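Local atomic coordinates of enoyl-CoA hydratase/isomerase (Mycobacterium abscessus, PDB entry 3QXZ), a protein that probably acts as an enoyl-CoA hydratase or isomerase, adding water to, or moving, the double bond of fatty acyl-CoA thioesters. Residues R98-A103 against E207-T212; A94-T99 against A219-M224; G16-T21 against Q44-D49. All coordinates share one frame; numbering follows the deposited sequence.

Contact 1 of 3, residues R98-A103 against E207-T212; sequences RTPVIA and ESAALT. With K (potassium ion), chain D.
Arg98 and Ala210 lie so close that their CA atoms are 4.5 Å apart, an approach that the short side chain of alanine allows. The Arg98 side chain begins at this helix surface and then leaves it. Its CB rests on the methyl of Ala210, with 4.0 Å between Arg98 CB and Ala210 CB. CG is anti to the carbonyl carbon (chi1 -59°), and from there CG and CD lead away from Ala210; the side chain also packs on Arg214 of the same helix. A bend at chi3 (-53°) turns NE and the guanidinium group toward the end of helix 33-48. There, in the conformer described, NH2 forms a salt bridge with Asp48 OD1. The arginine thus has an aliphatic base for packing and a charged tip for a different partner.

The Arg98 carbonyl faces the helix too: Ala210 CA lies 3.4 Å from Arg98 O in a CA-H...O contact, with 157° at the hydrogen. In this member of the crotonase family, the contact sets helix 206-222 against the turn that leads into strand 101-105 of the mixed sheet. Pro100 offers a rigid apolar edge, its CG 4.2 Å from Ala209 CB. Between Arg98 and Pro100, Thr99 points away from the helix, and its OG1 binds the potassium ion at 2.9 Å. The Thr99 carbonyl accepts a hydrogen bond from Lys213, a further tie to the same helix.

Within the helix, Thr212 OG1 donates to Ser208 O at 2.8 Å, which satisfies the buried hydroxyl. Ser208 O takes a second donor, Thr212 N, from the opposite face of its carbonyl plane. Ser208 OG bonds Val140 O of the second subunit.

Contact 2 of 3, residues A94-T99 against A219-M224; sequences AFELRT and AQMTGM. With K (potassium ion), chain D.
The backbones of Glu96 and Met221 stay apart, 9.1 Å between their CA atoms, so the 3-10 turn 94-96 and the last turn of helix 206-222 meet through side chains alone. Met221 spans the gap. Its CB points at the turn, and the long unbranched chain delivers SD to the rim of the Phe95 ring, 3.9 Å from Phe95 CD1 and 4.0 Å from Phe95 CE1. The sulfur lies in the plane of the ring, 5.1 Å from its centroid and 84° off the normal, beside the C-H edge instead of above the pi face. Phe95 holds CG between its backbone N and carbonyl carbon (chi1 62°), which lays the ring across the approach with its CD1-CE1 edge facing the sulfur.

A bend at chi3 (67°) carries Met221 CE to Glu96, where, in the conformer described, it lies 3.9 Å from both Glu96 CG and Glu96 OE2, the two side chains crossing at about a right angle. Flexible, polarisable methionine can therefore serve an aromatic edge and a glutamate side chain together. The glutamate's OE1 turns back to accept from Ala93 N.

Arg214 of the same helix grips the loop, its NH2 bonding the carbonyls of Phe95 and Leu97, while Met221 packs on Ala226 of the third subunit. This is an edge-on Met-aromatic contact, placed where helix 206-222 reaches a neighbouring subunit of the trimer.

Contact 3 of 3, residues G16-T21 against Q44-D49; sequences GVAVLT and QRLDDD. With K (potassium ion), chain D; EDO (1,2-ethanediol), chain I.
Leu46 pushes its CD1 methyl into the angle between Ala18 and Leu20, two residues of one strand whose side chains point toward the helix. The contact belongs to a beta-alpha-beta crossover in which strand 17-23, helix 33-48 and strand 54-59 follow in turn and the two strands lie parallel. Leu46 CD1 is 3.9 Å from Ala18 CB, and its sister methyl CD2 touches the same alanine. Against Leu20 the meeting is tip to tip, and Leu46 CD1 sits against the whole isopropyl fork, 4.0 Å from Leu20 CG, CD1 and CD2 alike. The small alanine lets the helix come close, while the branched leucines fill the layer between it and the sheet; Ile13 and Ile55 also touch Leu46.

At the helix end the carbonyl oxygens of Leu46, Asp47 and Asp49 all turn to the potassium ion, with Asp49 O at 2.7 Å.

Beside the helix, Gln44 and Asp47 hold 1,2-ethanediol, probably from the crystallisation liquor; a bend at chi2 (64°) turns the Gln44 amide to it. Gln44 OE1 accepts from O1 of the diol, Gln44 NE2 donates to its O2 at 2.9 Å, and that O2 donates to Asp47 OD2 at 2.6 Å.

Potassium ties the three contacts together. Thr99, shared by contacts 1 and 2, supplies a hydroxyl, contact 3 supplies three carbonyls, and Val52 O and a water complete the site. Around the ion, Thr99 OG1 lies 2.7 Å from Asp47 OD1, a probable hydrogen bond, and the Arg98-Asp48 salt bridge is a second tie between contacts 1 and 3. Contacts 1 and 2 hold one loop against two levels of helix 206-222, their centres about 11 Å apart, and Val101 CG2 packs on Ala94 CB at 3.9 Å. Contact 3, centred about 12 Å from contact 1 and 18 Å from contact 2, reaches the same sheet as contact 1.

Contact 1 of 3, residues R98-A103 against E207-T212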
loop_
_atom_site.group_PDB
_atom_site.type_symbol
_atom_site.label_atom_id
_atom_site.label_comp_id
_atom_site.label_asym_id
_atom_site.label_seq_id
_atom_site.Cartn_x
_atom_site.Cartn_y
_atom_site.Cartn_z
ATOM N N ARG A 98 6.442 -3.915 21.610
ATOM C CA ARG A 98 6.738 -5.307 21.259
ATOM C C ARG A 98 5.457 -6.155 21.237
ATOM O O ARG A 98 5.398 -7.179 20.557
ATOM C CB ARG A 98 7.745 -5.880 22.257
ATOM C CG ARG A 98 9.053 -5.108 22.290
ATOM C CD ARG A 98 9.958 -5.535 23.434
ATOM N NE ARG A 98 9.276 -5.498 24.727
ATOM C CZ ARG A 98 9.197 -4.424 25.507
ATOM N NH1 ARG A 98 9.757 -3.281 25.137
ATOM N NH2 ARG A 98 8.552 -4.492 26.664
ATOM N N THR A 99 4.430 -5.694 21.933
ATOM C CA THR A 99 3.183 -6.434 22.126
ATOM C C THR A 99 2.181 -6.107 21.035
ATOM O O THR A 99 1.903 -4.938 20.813
ATOM C CB THR A 99 2.582 -6.088 23.504
ATOM O OG1 THR A 99 3.561 -6.380 24.514
ATOM C CG2 THR A 99 1.288 -6.847 23.802
ATOM N N PRO A 100 1.594 -7.131 20.383
ATOM C CA PRO A 100 0.541 -6.884 19.395
ATOM C C PRO A 100 -0.645 -6.135 19.990
ATOM O O PRO A 100 -1.023 -6.370 21.160
ATOM C CB PRO A 100 0.121 -8.298 18.976
ATOM C CG PRO A 100 1.380 -9.109 19.131
ATOM C CD PRO A 100 1.986 -8.557 20.410
ATOM N N VAL A 101 -1.210 -5.234 19.180
ATOM C CA VAL A 101 -2.355 -4.421 19.587
ATOM C C VAL A 101 -3.445 -4.579 18.539
ATOM O O VAL A 101 -3.205 -4.329 17.345
ATOM C CB VAL A 101 -1.957 -2.930 19.725
ATOM C CG1 VAL A 101 -3.191 -2.075 20.013
ATOM C CG2 VAL A 101 -0.937 -2.752 20.866
ATOM N N ILE A 102 -4.632 -4.993 18.979
ATOM C CA ILE A 102 -5.803 -5.103 18.132
ATOM C C ILE A 102 -6.830 -4.061 18.567
ATOM O O ILE A 102 -7.166 -3.981 19.754
ATOM C CB ILE A 102 -6.448 -6.501 18.272
ATOM C CG1 ILE A 102 -5.455 -7.613 17.895
ATOM C CG2 ILE A 102 -7.746 -6.595 17.426
ATOM C CD1 ILE A 102 -5.939 -9.043 18.275
ATOM N N ALA A 103 -7.301 -3.243 17.626
ATOM C CA ALA A 103 -8.369 -2.278 17.897
ATOM C C ALA A 103 -9.699 -2.898 17.522
ATOM O O ALA A 103 -9.967 -3.201 16.328
ATOM C CB ALA A 103 -8.118 -0.971 17.152
ATOM N N GLU A 207 8.406 -14.369 21.795
ATOM C CA GLU A 207 9.509 -13.669 21.143
ATOM C C GLU A 207 9.289 -13.587 19.631
ATOM O O GLU A 207 9.706 -12.618 18.983
ATOM C CB GLU A 207 10.867 -14.300 21.501
ATOM C CG GLU A 207 12.061 -13.408 21.171
ATOM C CD GLU A 207 12.168 -12.129 21.995
ATOM O OE1 GLU A 207 11.430 -11.938 22.994
ATOM O OE2 GLU A 207 13.020 -11.306 21.631
ATOM N N SER A 208 8.666 -14.608 19.042
ATOM C CA SER A 208 8.315 -14.566 17.616
ATOM C C SER A 208 7.419 -13.352 17.315
ATOM O O SER A 208 7.679 -12.592 16.361
ATOM C CB SER A 208 7.577 -15.851 17.234
ATOM O OG SER A 208 8.446 -16.969 17.293
ATOM N N ALA A 209 6.370 -13.174 18.112
ATOM C CA ALA A 209 5.483 -12.017 17.908
ATOM C C ALA A 209 6.225 -10.706 18.093
ATOM O O ALA A 209 6.056 -9.786 17.284
ATOM C CB ALA A 209 4.303 -12.082 18.851
ATOM N N ALA A 210 7.052 -10.611 19.132
ATOM C CA ALA A 210 7.745 -9.346 19.429
ATOM C C ALA A 210 8.714 -8.974 18.310
ATOM O O ALA A 210 8.741 -7.812 17.869
ATOM C CB ALA A 210 8.491 -9.461 20.762
ATOM N N LEU A 211 9.531 -9.921 17.855
ATOM C CA LEU A 211 10.517 -9.612 16.825
ATOM C C LEU A 211 9.859 -9.331 15.492
ATOM O O LEU A 211 10.319 -8.437 14.754
ATOM C CB LEU A 211 11.543 -10.737 16.681
ATOM C CG LEU A 211 12.480 -10.916 17.883
ATOM C CD1 LEU A 211 13.411 -12.104 17.632
ATOM C CD2 LEU A 211 13.285 -9.669 18.248
ATOM N N THR A 212 8.799 -10.077 15.167
ATOM C CA THR A 212 8.079 -9.845 13.912
ATOM C C THR A 212 7.414 -8.462 13.910
ATOM O O THR A 212 7.547 -7.710 12.930
ATOM C CB THR A 212 7.038 -10.957 13.717
ATOM O OG1 THR A 212 7.719 -12.223 13.623
ATOM C CG2 THR A 212 6.239 -10.768 12.406
HETATM K K K D . 3.873 -7.441 27.179
HETATM O O HOH W 1 6.123 -8.925 26.785
#

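Contact 2 of 3, residues A94-T99 against A219-M224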
loop_
_atom_site.group_PDB
_atom_site.type_symbol
_atom_site.label_atom_id
_atom_site.label_comp_id
_atom_site.label_asym_id
_atom_site.label_seq_id
_atom_site.Cartn_x
_atom_site.Cartn_y
_atom_site.Cartn_z
ATOM N N ALA A 94 0.991 2.621 19.616
ATOM C CA ALA A 94 0.837 1.168 19.666
ATOM C C ALA A 94 1.868 0.460 18.777
ATOM O O ALA A 94 2.365 -0.621 19.147
ATOM C CB ALA A 94 -0.582 0.779 19.287
ATOM N N PHE A 95 2.188 1.056 17.620
ATOM C CA PHE A 95 3.109 0.421 16.669
ATOM C C PHE A 95 4.585 0.471 17.122
ATOM O O PHE A 95 5.435 -0.103 16.440
ATOM C CB PHE A 95 2.925 0.985 15.236
ATOM C CG PHE A 95 3.209 2.441 15.121
ATOM C CD1 PHE A 95 4.522 2.913 15.074
ATOM C CD2 PHE A 95 2.157 3.355 15.061
ATOM C CE1 PHE A 95 4.793 4.291 15.000
ATOM C CE2 PHE A 95 2.411 4.730 14.974
ATOM C CZ PHE A 95 3.712 5.197 14.946
ATOM N N GLU A 96 4.871 1.125 18.252
ATOM C CA GLU A 96 6.218 1.153 18.816
ATOM C C GLU A 96 6.441 0.021 19.811
ATOM O O GLU A 96 7.573 -0.195 20.263
ATOM C CB GLU A 96 6.475 2.508 19.505
ATOM C CG GLU A 96 6.633 3.632 18.484
ATOM C CD GLU A 96 6.700 5.050 19.043
ATOM O OE1 GLU A 96 6.114 5.347 20.089
ATOM O OE2 GLU A 96 7.314 5.908 18.368
ATOM N N LEU A 97 5.376 -0.697 20.169
ATOM C CA LEU A 97 5.450 -1.730 21.225
ATOM C C LEU A 97 5.957 -3.072 20.701
ATOM O O LEU A 97 5.883 -3.353 19.502
ATOM C CB LEU A 97 4.060 -1.953 21.840
ATOM C CG LEU A 97 3.315 -0.708 22.332
ATOM C CD1 LEU A 97 1.990 -1.132 22.963
ATOM C CD2 LEU A 97 4.166 0.160 23.271
ATOM N N ARG A 98 6.442 -3.915 21.610
ATOM C CA ARG A 98 6.738 -5.307 21.259
ATOM C C ARG A 98 5.457 -6.155 21.237
ATOM O O ARG A 98 5.398 -7.179 20.557
ATOM C CB ARG A 98 7.745 -5.880 22.257
ATOM C CG ARG A 98 9.053 -5.108 22.290
ATOM C CD ARG A 98 9.958 -5.535 23.434
ATOM N NE ARG A 98 9.276 -5.498 24.727
ATOM C CZ ARG A 98 9.197 -4.424 25.507
ATOM N NH1 ARG A 98 9.757 -3.281 25.137
ATOM N NH2 ARG A 98 8.552 -4.492 26.664
ATOM N N THR A 99 4.430 -5.694 21.933
ATOM C CA THR A 99 3.183 -6.434 22.126
ATOM C C THR A 99 2.181 -6.107 21.035
ATOM O O THR A 99 1.903 -4.938 20.813
ATOM C CB THR A 99 2.582 -6.088 23.504
ATOM O OG1 THR A 99 3.561 -6.380 24.514
ATOM C CG2 THR A 99 1.288 -6.847 23.802
ATOM N N ALA A 219 11.103 -1.135 10.335
ATOM C CA ALA A 219 11.467 -0.966 8.933
ATOM C C ALA A 219 10.671 0.180 8.296
ATOM O O ALA A 219 11.224 0.988 7.547
ATOM C CB ALA A 219 11.311 -2.295 8.166
ATOM N N GLN A 220 9.379 0.268 8.638
ATOM C CA GLN A 220 8.538 1.379 8.168
ATOM C C GLN A 220 8.960 2.701 8.784
ATOM O O GLN A 220 9.080 3.705 8.070
ATOM C CB GLN A 220 7.051 1.114 8.474
ATOM C CG GLN A 220 6.451 -0.089 7.788
ATOM C CD GLN A 220 6.371 0.092 6.310
ATOM O OE1 GLN A 220 6.032 1.180 5.826
ATOM N NE2 GLN A 220 6.631 -0.971 5.554
ATOM N N MET A 221 9.184 2.720 10.092
ATOM C CA MET A 221 9.487 3.959 10.810
ATOM C C MET A 221 10.785 4.620 10.370
ATOM O O MET A 221 10.884 5.861 10.335
ATOM C CB MET A 221 9.576 3.689 12.313
ATOM C CG MET A 221 8.216 3.355 12.944
ATOM S SD MET A 221 8.397 2.542 14.550
ATOM C CE MET A 221 9.081 3.878 15.505
ATOM N N THR A 222 11.778 3.804 10.032
ATOM C CA THR A 222 13.122 4.287 9.750
ATOM C C THR A 222 13.489 4.169 8.275
ATOM O O THR A 222 14.603 4.555 7.903
ATOM C CB THR A 222 14.201 3.544 10.575
ATOM O OG1 THR A 222 14.212 2.157 10.214
ATOM C CG2 THR A 222 13.967 3.696 12.076
ATOM N N GLY A 223 12.609 3.617 7.435
ATOM C CA GLY A 223 12.920 3.494 5.998
ATOM C C GLY A 223 14.042 2.502 5.724
ATOM O O GLY A 223 14.924 2.771 4.914
ATOM N N MET A 224 14.049 1.345 6.385
ATOM C CA MET A 224 15.127 0.366 6.170
ATOM C C MET A 224 15.135 -0.117 4.718
ATOM O O MET A 224 14.063 -0.306 4.103
ATOM C CB MET A 224 14.944 -0.856 7.096
ATOM C CG MET A 224 15.313 -0.574 8.527
ATOM S SD MET A 224 14.897 -1.895 9.684
ATOM C CE MET A 224 16.025 -3.147 9.197
HETATM K K K D . 3.873 -7.441 27.179
HETATM O O HOH W 1 6.123 -8.925 26.785
#

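Contact 3 of 3, residues G16-T21 against Q44-D49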
loop_
_atom_site.group_PDB
_atom_site.type_symbol
_atom_site.label_atom_id
_atom_site.label_comp_id
_atom_site.label_asym_id
_atom_site.label_seq_id
_atom_site.Cartn_x
_atom_site.Cartn_y
_atom_site.Cartn_z
ATOM N N GLY A 16 -3.502 -13.680 29.653
ATOM C CA GLY A 16 -2.548 -13.155 28.691
ATOM C C GLY A 16 -3.039 -12.025 27.803
ATOM O O GLY A 16 -2.257 -11.521 27.010
ATOM N N VAL A 17 -4.310 -11.635 27.931
ATOM C CA VAL A 17 -4.891 -10.589 27.088
ATOM C C VAL A 17 -5.333 -9.413 27.956
ATOM O O VAL A 17 -6.102 -9.582 28.916
ATOM C CB VAL A 17 -6.051 -11.131 26.208
ATOM C CG1 VAL A 17 -6.712 -9.996 25.395
ATOM C CG2 VAL A 17 -5.556 -12.265 25.297
ATOM N N ALA A 18 -4.821 -8.223 27.634
ATOM C CA ALA A 18 -5.228 -6.993 28.297
ATOM C C ALA A 18 -6.251 -6.266 27.442
ATOM O O ALA A 18 -6.017 -6.047 26.248
ATOM C CB ALA A 18 -4.020 -6.081 28.565
ATOM N N VAL A 19 -7.379 -5.899 28.034
ATOM C CA VAL A 19 -8.391 -5.118 27.340
ATOM C C VAL A 19 -8.425 -3.726 27.949
ATOM O O VAL A 19 -8.641 -3.563 29.166
ATOM C CB VAL A 19 -9.808 -5.779 27.411
ATOM C CG1 VAL A 19 -10.823 -4.934 26.648
ATOM C CG2 VAL A 19 -9.767 -7.189 26.841
ATOM N N LEU A 20 -8.180 -2.721 27.107
ATOM C CA LEU A 20 -8.325 -1.316 27.443
ATOM C C LEU A 20 -9.610 -0.783 26.849
ATOM O O LEU A 20 -9.846 -0.931 25.632
ATOM C CB LEU A 20 -7.145 -0.517 26.905
ATOM C CG LEU A 20 -5.778 -0.828 27.509
ATOM C CD1 LEU A 20 -4.717 -0.091 26.750
ATOM C CD2 LEU A 20 -5.744 -0.423 28.999
ATOM N N THR A 21 -10.443 -0.153 27.690
ATOM C CA THR A 21 -11.715 0.384 27.238
ATOM C C THR A 21 -11.775 1.888 27.439
ATOM O O THR A 21 -11.544 2.381 28.554
ATOM C CB THR A 21 -12.899 -0.284 27.982
ATOM O OG1 THR A 21 -12.813 -1.703 27.828
ATOM C CG2 THR A 21 -14.228 0.201 27.405
ATOM N N GLN A 44 2.712 1.527 27.642
ATOM C CA GLN A 44 4.077 1.267 28.079
ATOM C C GLN A 44 4.137 0.187 29.170
ATOM O O GLN A 44 4.939 -0.755 29.097
ATOM C CB GLN A 44 4.766 2.546 28.563
ATOM C CG GLN A 44 6.255 2.307 28.895
ATOM C CD GLN A 44 7.045 1.907 27.661
ATOM O OE1 GLN A 44 7.236 2.713 26.747
ATOM N NE2 GLN A 44 7.502 0.647 27.620
ATOM N N ARG A 45 3.266 0.300 30.169
ATOM C CA ARG A 45 3.255 -0.654 31.275
ATOM C C ARG A 45 2.880 -2.050 30.780
ATOM O O ARG A 45 3.507 -3.038 31.167
ATOM C CB ARG A 45 2.291 -0.166 32.366
ATOM C CG ARG A 45 2.085 -1.166 33.487
ATOM C CD ARG A 45 1.236 -0.582 34.615
ATOM N NE ARG A 45 0.068 0.134 34.109
ATOM C CZ ARG A 45 -1.040 -0.444 33.648
ATOM N NH1 ARG A 45 -1.153 -1.774 33.622
ATOM N NH2 ARG A 45 -2.033 0.318 33.202
ATOM N N LEU A 46 1.860 -2.131 29.921
ATOM C CA LEU A 46 1.395 -3.415 29.423
ATOM C C LEU A 46 2.435 -4.040 28.503
ATOM O O LEU A 46 2.613 -5.261 28.503
ATOM C CB LEU A 46 0.027 -3.278 28.727
ATOM C CG LEU A 46 -1.130 -2.872 29.650
ATOM C CD1 LEU A 46 -2.354 -2.545 28.817
ATOM C CD2 LEU A 46 -1.432 -3.961 30.671
ATOM N N ASP A 47 3.133 -3.214 27.727
ATOM C CA ASP A 47 4.205 -3.731 26.888
ATOM C C ASP A 47 5.293 -4.379 27.742
ATOM O O ASP A 47 5.802 -5.458 27.403
ATOM C CB ASP A 47 4.801 -2.643 25.984
ATOM C CG ASP A 47 5.592 -3.211 24.820
ATOM O OD1 ASP A 47 5.230 -4.288 24.307
ATOM O OD2 ASP A 47 6.557 -2.562 24.404
ATOM N N ASP A 48 5.620 -3.734 28.863
ATOM C CA ASP A 48 6.666 -4.210 29.756
ATOM C C ASP A 48 6.270 -5.440 30.568
ATOM O O ASP A 48 7.150 -6.168 31.031
ATOM C CB ASP A 48 7.107 -3.081 30.685
ATOM C CG ASP A 48 7.828 -1.976 29.947
ATOM O OD1 ASP A 48 8.311 -2.225 28.819
ATOM O OD2 ASP A 48 7.918 -0.859 30.500
ATOM N N ASP A 49 4.971 -5.682 30.735
ATOM C CA ASP A 49 4.459 -6.798 31.542
ATOM C C ASP A 49 4.606 -8.101 30.746
ATOM O O ASP A 49 3.935 -8.269 29.726
ATOM C CB ASP A 49 2.985 -6.532 31.862
ATOM C CG ASP A 49 2.393 -7.529 32.846
ATOM O OD1 ASP A 49 2.959 -8.624 33.010
ATOM O OD2 ASP A 49 1.337 -7.189 33.418
HETATM K K K D . 3.873 -7.441 27.179
HETATM C C1 EDO I . 7.844 1.482 23.480
HETATM O O1 EDO I . 8.491 2.481 24.280
HETATM C C2 EDO I . 8.479 0.122 23.736
HETATM O O2 EDO I . 7.985 -0.421 24.971
HETATM O O HOH W 1 6.123 -8.925 26.785
#